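Probable glutaredoxin ssr2061 (Synechocystis sp., PDB 4MJE) probably reduces low-molecular-weight disulfides and protein disulfides, acting as a glutathione-disulfide oxidoreductase of the glutaredoxin family. Local coordinates at residues A[19-24]-A[59-64]; A[46-49]-A[54-57]; A[35-38]-A[42-45]. The protein carries 1 engineered substitution. All coordinates share one frame; numbering follows the deposited sequence.

Contact 1: residues A[19-24]-A[59-64]; sequences EIYTWS and AARANG
Arg-61 NH1 is gripped by two oxygens of strand 18-22: it donates to Tyr-21 OH at 2.8 Å and to Glu-19 OE1 at 3.1 Å. In the thioredoxin fold of this glutaredoxin, the contact ties the C-terminal part of helix 52-61 to an inner strand of the mixed sheet. Glu-19 and Tyr-21 are two residues apart on the strand, which puts both side chains on the face turned to the helix. The second nitrogen completes an end-on, two-pronged salt bridge, with Arg-61 NH2 reaching Glu-19 OE2 at 2.8 Å. That bond is nearly straight, with an N-H...O angle of 174°; it lies in the guanidinium plane and meets OE2 on its syn side. The NH1 to OE1 prong is more bent, at 144°, and approaches from above the carboxylate plane, consistent with carboxylate and guanidinium being turned 43° apart. Tyr-21 OH, by contrast, sits close to the guanidinium plane, at its edge. The arginine chain is extended about chi2 and then bends at chi3, which turns the guanidinium toward the strand. With an alanine here, the buried Glu-19 would probably lose this countercharge and Tyr-21 OH this donor. Further partners fix the group: Arg-61 makes a cation-pi contact with Phe-72 on strand 70-73, while Glu-19 OE1 also hydrogen-bonds Tyr-46 OH on strand 44-47. The Tyr-21 and Tyr-46 rings meet edge-to-face. Three bonds to two residues thus restrain the guanidinium, and its own chain also lies close to the phenol, with Arg-61 CD 3.3 Å from Tyr-21 OH.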
loop_
_atom_site.group_PDB
_atom_site.type_symbol
_atom_site.label_atom_id
_atom_site.label_comp_id
_atom_site.label_asym_id
_atom_site.label_seq_id
_atom_site.Cartn_x
_atom_site.Cartn_y
_atom_site.Cartn_z
ATOM N N GLU A 19 0.644 0.272 -2.854
ATOM C CA GLU A 19 0.111 -0.916 -3.512
ATOM C C GLU A 19 -0.262 -1.962 -2.483
ATOM O O GLU A 19 0.494 -2.205 -1.532
ATOM C CB GLU A 19 1.141 -1.548 -4.447
ATOM C CG GLU A 19 1.678 -0.623 -5.516
ATOM C CD GLU A 19 2.944 -1.170 -6.132
ATOM O OE1 GLU A 19 2.871 -1.809 -7.204
ATOM O OE2 GLU A 19 4.023 -0.977 -5.543
ATOM N N ILE A 20 -1.412 -2.586 -2.687
ATOM C CA ILE A 20 -1.792 -3.718 -1.852
ATOM C C ILE A 20 -2.383 -4.830 -2.703
ATOM O O ILE A 20 -3.290 -4.585 -3.502
ATOM C CB ILE A 20 -2.784 -3.302 -0.727
ATOM C CG1 ILE A 20 -3.092 -4.506 0.168
ATOM C CG2 ILE A 20 -4.067 -2.659 -1.277
ATOM C CD1 ILE A 20 -3.852 -4.180 1.413
ATOM N N TYR A 21 -1.811 -6.030 -2.564
ATOM C CA TYR A 21 -2.314 -7.232 -3.206
ATOM C C TYR A 21 -3.295 -7.938 -2.266
ATOM O O TYR A 21 -3.012 -8.124 -1.076
ATOM C CB TYR A 21 -1.197 -8.225 -3.545
ATOM C CG TYR A 21 -0.093 -7.773 -4.472
ATOM C CD1 TYR A 21 0.023 -8.289 -5.757
ATOM C CD2 TYR A 21 0.907 -6.909 -4.029
ATOM C CE1 TYR A 21 1.080 -7.921 -6.582
ATOM C CE2 TYR A 21 1.955 -6.543 -4.850
ATOM C CZ TYR A 21 2.031 -7.050 -6.103
ATOM O OH TYR A 21 3.099 -6.704 -6.896
ATOM N N THR A 22 -4.448 -8.330 -2.802
ATOM C CA THR A 22 -5.513 -8.864 -1.965
ATOM C C THR A 22 -6.274 -10.001 -2.642
ATOM O O THR A 22 -6.239 -10.166 -3.861
ATOM C CB THR A 22 -6.584 -7.796 -1.688
ATOM O OG1 THR A 22 -7.197 -7.454 -2.925
ATOM C CG2 THR A 22 -6.029 -6.552 -1.050
ATOM N N TRP A 23 -6.991 -10.764 -1.809
ATOM C CA TRP A 23 -8.239 -11.377 -2.226
ATOM C C TRP A 23 -9.350 -10.544 -1.583
ATOM O O TRP A 23 -9.253 -10.160 -0.422
ATOM C CB TRP A 23 -8.317 -12.855 -1.801
ATOM C CG TRP A 23 -7.722 -13.791 -2.793
ATOM C CD1 TRP A 23 -6.844 -13.475 -3.791
ATOM C CD2 TRP A 23 -7.959 -15.208 -2.892
ATOM N NE1 TRP A 23 -6.525 -14.604 -4.509
ATOM C CE2 TRP A 23 -7.200 -15.677 -3.978
ATOM C CE3 TRP A 23 -8.737 -16.121 -2.163
ATOM C CZ2 TRP A 23 -7.198 -17.018 -4.362
ATOM C CZ3 TRP A 23 -8.719 -17.449 -2.539
ATOM C CH2 TRP A 23 -7.958 -17.884 -3.624
ATOM N N SER A 24 -10.385 -10.246 -2.360
ATOM C CA SER A 24 -11.440 -9.323 -1.951
ATOM C C SER A 24 -12.115 -9.744 -0.659
ATOM O O SER A 24 -12.528 -8.911 0.157
ATOM C CB SER A 24 -12.492 -9.193 -3.056
ATOM O OG SER A 24 -13.086 -10.429 -3.343
ATOM N N ALA A 59 4.607 -12.855 -5.307
ATOM C CA ALA A 59 5.626 -13.568 -4.529
ATOM C C ALA A 59 7.035 -13.174 -4.964
ATOM O O ALA A 59 7.959 -13.120 -4.153
ATOM C CB ALA A 59 5.432 -15.062 -4.656
ATOM N N ALA A 60 7.200 -12.901 -6.251
ATOM C CA ALA A 60 8.503 -12.529 -6.780
ATOM C C ALA A 60 8.992 -11.207 -6.167
ATOM O O ALA A 60 10.197 -10.976 -6.052
ATOM C CB ALA A 60 8.421 -12.423 -8.282
ATOM N N ARG A 61 8.062 -10.329 -5.798
ATOM C CA ARG A 61 8.393 -9.066 -5.130
ATOM C C ARG A 61 8.371 -9.123 -3.617
ATOM O O ARG A 61 8.956 -8.269 -2.953
ATOM C CB ARG A 61 7.378 -7.989 -5.484
ATOM C CG ARG A 61 7.527 -7.332 -6.797
ATOM C CD ARG A 61 6.404 -6.322 -6.951
ATOM N NE ARG A 61 6.703 -4.985 -6.446
ATOM C CZ ARG A 61 5.785 -4.040 -6.251
ATOM N NH1 ARG A 61 4.498 -4.308 -6.441
ATOM N NH2 ARG A 61 6.135 -2.829 -5.871
ATOM N N ALA A 62 7.611 -10.060 -3.076
ATOM C CA ALA A 62 7.354 -10.097 -1.647
ATOM C C ALA A 62 8.150 -11.210 -0.955
ATOM O O ALA A 62 7.607 -11.929 -0.120
ATOM C CB ALA A 62 5.862 -10.261 -1.403
ATOM N N ASN A 63 9.423 -11.368 -1.316
ATOM C CA ASN A 63 10.318 -12.341 -0.666
ATOM C C ASN A 63 9.839 -13.772 -0.789
ATOM O O ASN A 63 10.131 -14.624 0.063
ATOM C CB ASN A 63 10.504 -12.009 0.812
ATOM C CG ASN A 63 11.171 -10.688 1.016
ATOM O OD1 ASN A 63 10.656 -9.822 1.723
ATOM N ND2 ASN A 63 12.316 -10.506 0.374
ATOM N N GLY A 64 9.133 -14.061 -1.864
ATOM C CA GLY A 64 8.588 -15.381 -2.076
ATOM C C GLY A 64 7.291 -15.675 -1.328
ATOM O O GLY A 64 6.770 -16.783 -1.447
#

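Contact 2: residues A[46-49]-A[54-57]; sequences YCID and AREA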
loop_
_atom_site.group_PDB
_atom_site.type_symbol
_atom_site.label_atom_id
_atom_site.label_comp_id
_atom_site.label_asym_id
_atom_site.label_seq_id
_atom_site.Cartn_x
_atom_site.Cartn_y
_atom_site.Cartn_z
ATOM N N TYR A 46 -4.402 -4.484 -6.014
ATOM C CA TYR A 46 -4.322 -5.555 -6.989
ATOM C C TYR A 46 -5.166 -6.696 -6.421
ATOM O O TYR A 46 -4.702 -7.475 -5.607
ATOM C CB TYR A 46 -2.871 -5.981 -7.178
ATOM C CG TYR A 46 -1.938 -4.869 -7.538
ATOM C CD1 TYR A 46 -2.302 -3.885 -8.456
ATOM C CD2 TYR A 46 -0.681 -4.794 -6.988
ATOM C CE1 TYR A 46 -1.434 -2.872 -8.813
ATOM C CE2 TYR A 46 0.177 -3.785 -7.328
ATOM C CZ TYR A 46 -0.197 -2.825 -8.249
ATOM O OH TYR A 46 0.642 -1.810 -8.634
ATOM N N CYS A 47 -6.440 -6.721 -6.784
ATOM C CA CYS A 47 -7.285 -7.801 -6.355
ATOM C C CYS A 47 -7.083 -8.989 -7.272
ATOM O O CYS A 47 -7.419 -8.948 -8.460
ATOM C CB CYS A 47 -8.736 -7.353 -6.308
ATOM S SG CYS A 47 -9.860 -8.603 -5.797
ATOM N N ILE A 48 -6.513 -10.043 -6.704
ATOM C CA ILE A 48 -6.043 -11.155 -7.508
ATOM C C ILE A 48 -6.813 -12.433 -7.221
ATOM O O ILE A 48 -6.283 -13.527 -7.452
ATOM C CB ILE A 48 -4.496 -11.345 -7.366
ATOM C CG1 ILE A 48 -4.079 -11.649 -5.925
ATOM C CG2 ILE A 48 -3.774 -10.083 -7.847
ATOM C CD1 ILE A 48 -2.608 -12.108 -5.779
ATOM N N ASP A 49 -8.079 -12.305 -6.800
ATOM C CA ASP A 49 -8.975 -13.464 -6.626
ATOM C C ASP A 49 -8.816 -14.444 -7.784
ATOM O O ASP A 49 -9.025 -14.081 -8.939
ATOM C CB ASP A 49 -10.461 -13.057 -6.618
ATOM C CG ASP A 49 -10.844 -12.165 -5.469
ATOM O OD1 ASP A 49 -9.976 -11.579 -4.809
ATOM O OD2 ASP A 49 -12.060 -12.050 -5.227
ATOM N N ALA A 54 -0.852 -13.869 -11.047
ATOM C CA ALA A 54 -0.643 -12.639 -10.308
ATOM C C ALA A 54 -0.081 -12.941 -8.920
ATOM O O ALA A 54 0.728 -12.172 -8.402
ATOM C CB ALA A 54 -1.920 -11.828 -10.212
ATOM N N ARG A 55 -0.481 -14.059 -8.316
ATOM C CA ARG A 55 0.105 -14.444 -7.040
ATOM C C ARG A 55 1.607 -14.714 -7.163
ATOM O O ARG A 55 2.388 -14.387 -6.281
ATOM C CB ARG A 55 -0.583 -15.682 -6.471
ATOM C CG ARG A 55 -0.220 -15.972 -5.029
ATOM C CD ARG A 55 -1.001 -15.084 -4.088
ATOM N NE ARG A 55 -2.387 -15.536 -4.058
ATOM C CZ ARG A 55 -2.962 -16.210 -3.063
ATOM N NH1 ARG A 55 -2.334 -16.438 -1.913
ATOM N NH2 ARG A 55 -4.214 -16.638 -3.204
ATOM N N GLU A 56 2.025 -15.321 -8.267
ATOM C CA GLU A 56 3.450 -15.578 -8.460
ATOM C C GLU A 56 4.225 -14.275 -8.735
ATOM O O GLU A 56 5.359 -14.125 -8.301
ATOM C CB GLU A 56 3.645 -16.587 -9.593
ATOM C CG GLU A 56 3.030 -17.986 -9.362
ATOM C CD GLU A 56 3.097 -18.459 -7.939
ATOM O OE1 GLU A 56 4.186 -18.379 -7.350
ATOM O OE2 GLU A 56 2.056 -18.913 -7.425
ATOM N N ALA A 57 3.621 -13.326 -9.442
ATOM C CA ALA A 57 4.234 -12.011 -9.614
ATOM C C ALA A 57 4.376 -11.345 -8.256
ATOM O O ALA A 57 5.425 -10.778 -7.959
ATOM C CB ALA A 57 3.400 -11.137 -10.552
HETATM O O HOH W 1 -4.229 -15.449 -6.277
#
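Ile-48 lays its two branches over consecutive residues of helix 52-61, CG2 against Ala-54 and CD1 against Arg-55. In the thioredoxin fold this joins the residues just after strand 44-47 to the first turn of the helix that follows it in the chain, across a short connection. The Ile-48 CG2 to Ala-54 CB distance is 3.5 Å, tighter than the usual van der Waals separation of two carbons, so the methyl groups are pressed firmly together. With chi1 at 61°, CG1 of Ile-48 lies between its backbone N and carbonyl carbon, and this sends the longer branch to the arginine while CG2 takes the alanine. Ile-48 CD1 is 3.8 Å from Arg-55 CD, and the two side chains cross at about a right angle. The arginine folds back on itself, bent at chi2 (80°) and chi3 (73°), and this curl brings its CD up to the isoleucine tip. Its polar end has two partners: NH1 donates to the carbonyl oxygen of Arg-66, and the guanidinium edge meets a water lying in its plane. The same water links the backbone to the side chain, donating to Ile-48 O at 3.0 Å and accepting from Arg-55 NE at 2.9 Å.

Contact 3: residues A[35-38]-A[42-45]; sequences LLKL and EFQE. Engineered in segment 35-38: Leu-38 (natural residue Arg).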
loop_
_atom_site.group_PDB
_atom_site.type_symbol
_atom_site.label_atom_id
_atom_site.label_comp_id
_atom_site.label_asym_id
_atom_site.label_seq_id
_atom_site.Cartn_x
_atom_site.Cartn_y
_atom_site.Cartn_z
ATOM N N LEU A 35 -7.780 0.077 6.955
ATOM C CA LEU A 35 -6.812 1.012 7.496
ATOM C C LEU A 35 -6.364 2.034 6.437
ATOM O O LEU A 35 -6.298 3.242 6.702
ATOM C CB LEU A 35 -5.605 0.266 8.058
ATOM C CG LEU A 35 -4.555 1.146 8.747
ATOM C CD1 LEU A 35 -5.134 2.015 9.874
ATOM C CD2 LEU A 35 -3.455 0.282 9.285
ATOM N N LEU A 36 -6.063 1.563 5.230
ATOM C CA LEU A 36 -5.641 2.447 4.154
ATOM C C LEU A 36 -6.738 3.436 3.788
ATOM O O LEU A 36 -6.470 4.611 3.555
ATOM C CB LEU A 36 -5.194 1.636 2.934
ATOM C CG LEU A 36 -3.924 0.801 3.138
ATOM C CD1 LEU A 36 -3.688 -0.129 1.958
ATOM C CD2 LEU A 36 -2.718 1.705 3.345
ATOM N N LYS A 37 -7.976 2.953 3.736
ATOM C CA LYS A 37 -9.107 3.805 3.439
ATOM C C LYS A 37 -9.289 4.846 4.542
ATOM O O LYS A 37 -9.538 6.006 4.256
ATOM C CB LYS A 37 -10.372 2.975 3.207
ATOM C CG LYS A 37 -10.304 2.178 1.925
ATOM C CD LYS A 37 -11.515 1.319 1.771
ATOM C CE LYS A 37 -11.521 0.628 0.423
ATOM N NZ LYS A 37 -12.741 -0.233 0.298
ATOM N N LEU A 38 -9.131 4.468 5.802
ATOM C CA LEU A 38 -9.333 5.413 6.895
ATOM C C LEU A 38 -8.247 6.499 6.907
ATOM O O LEU A 38 -8.489 7.611 7.379
ATOM C CB LEU A 38 -9.432 4.655 8.222
ATOM C CG LEU A 38 -10.733 3.836 8.335
ATOM C CD1 LEU A 38 -10.686 2.891 9.535
ATOM C CD2 LEU A 38 -11.981 4.727 8.434
ATOM N N GLU A 42 -4.489 7.886 -1.444
ATOM C CA GLU A 42 -4.732 7.294 -2.740
ATOM C C GLU A 42 -3.878 6.042 -2.856
ATOM O O GLU A 42 -2.676 6.094 -2.568
ATOM C CB GLU A 42 -4.316 8.309 -3.795
ATOM C CG GLU A 42 -4.344 7.808 -5.210
ATOM C CD GLU A 42 -3.589 8.716 -6.167
ATOM O OE1 GLU A 42 -2.742 9.529 -5.712
ATOM O OE2 GLU A 42 -3.845 8.621 -7.386
ATOM N N PHE A 43 -4.471 4.927 -3.256
ATOM C CA PHE A 43 -3.720 3.683 -3.343
ATOM C C PHE A 43 -4.295 2.756 -4.410
ATOM O O PHE A 43 -5.452 2.903 -4.825
ATOM C CB PHE A 43 -3.597 2.979 -1.977
ATOM C CG PHE A 43 -4.878 2.408 -1.439
ATOM C CD1 PHE A 43 -5.191 1.071 -1.644
ATOM C CD2 PHE A 43 -5.746 3.184 -0.688
ATOM C CE1 PHE A 43 -6.344 0.536 -1.130
ATOM C CE2 PHE A 43 -6.908 2.649 -0.181
ATOM C CZ PHE A 43 -7.198 1.316 -0.393
ATOM N N GLN A 44 -3.477 1.806 -4.855
ATOM C CA GLN A 44 -3.839 0.844 -5.897
ATOM C C GLN A 44 -3.978 -0.532 -5.253
ATOM O O GLN A 44 -3.067 -1.004 -4.554
ATOM C CB GLN A 44 -2.757 0.828 -6.980
ATOM C CG GLN A 44 -3.179 0.198 -8.284
ATOM C CD GLN A 44 -4.177 1.029 -9.053
ATOM O OE1 GLN A 44 -4.415 2.194 -8.732
ATOM N NE2 GLN A 44 -4.754 0.439 -10.095
ATOM N N GLU A 45 -5.116 -1.173 -5.482
ATOM C CA GLU A 45 -5.348 -2.518 -4.981
ATOM C C GLU A 45 -5.280 -3.493 -6.147
ATOM O O GLU A 45 -5.998 -3.353 -7.139
ATOM C CB GLU A 45 -6.730 -2.614 -4.328
ATOM C CG GLU A 45 -7.122 -4.047 -3.947
ATOM C CD GLU A 45 -8.548 -4.209 -3.470
ATOM O OE1 GLU A 45 -9.371 -3.257 -3.551
ATOM O OE2 GLU A 45 -8.869 -5.322 -2.997
HETATM O O HOH W 2 -11.859 -2.473 -1.560
#
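Leu-36 and Lys-37 meet the Phe-43 ring in two different orientations, one over a face and the other at the edge. The leucine approaches over the face: its CB stands 4.0 Å from the ring centroid and 21° off the normal, which meets the geometry of a CH-pi contact. The closest pair is Leu-36 CB and Phe-43 CE2, at 3.7 Å, showing that CB is displaced toward the rim. Farther along the same side chain, Leu-36 CD1 reaches Phe-43 CD1 at 4.1 Å, so the leucine spans the ring instead of touching it at one point. Lys-37 arrives differently, crossing the phenylalanine side chain at about a right angle, with its CG near the ring plane and 4.0 Å from Phe-43 CZ. Phe-43 has chi1 at 69°, with CG between the backbone N and the carbonyl carbon, and this rotation brings the ring against both helix residues. Beyond the ring the extended lysine carries NZ to a water that accepts from it at 3.0 Å and donates to Glu-45 OE1 at 3.3 Å, bridging opposite charges whose atoms do not touch. The contact joins helix 27-39 to the approach of strand 44-47 within the beta-alpha-beta unit begun by strand 18-22: Phe-43 also packs on Ile-18 and Ile-20 of that first strand, and Leu-36 reaches both Ile-20 and Ile-84 of helix 81-89.

Contact 1 uses strand 18-22 and contacts 2 and 3 its parallel neighbour 44-47, with helix 27-39 in contact 3 and helix 52-61 in contacts 1 and 2. Contacts 1 and 2 have centres about 7 Å apart and are joined directly, with Ser-24 OG 2.7 Å from Asp-49 OD2. Contact 3 is about 15 Å, centre to centre, from contact 1, yet Thr-22 OG1 meets Glu-45 OE2 at 2.7 Å. Contacts 2 and 3 are about 17 Å apart by centres and are successive along strand 44-47. The probable redox pair Cys-26 and Cys-29, not disulfide-bonded here, lies at the start of helix 27-39; the side chains of Tyr-21 and Ile-48 are near it without touching.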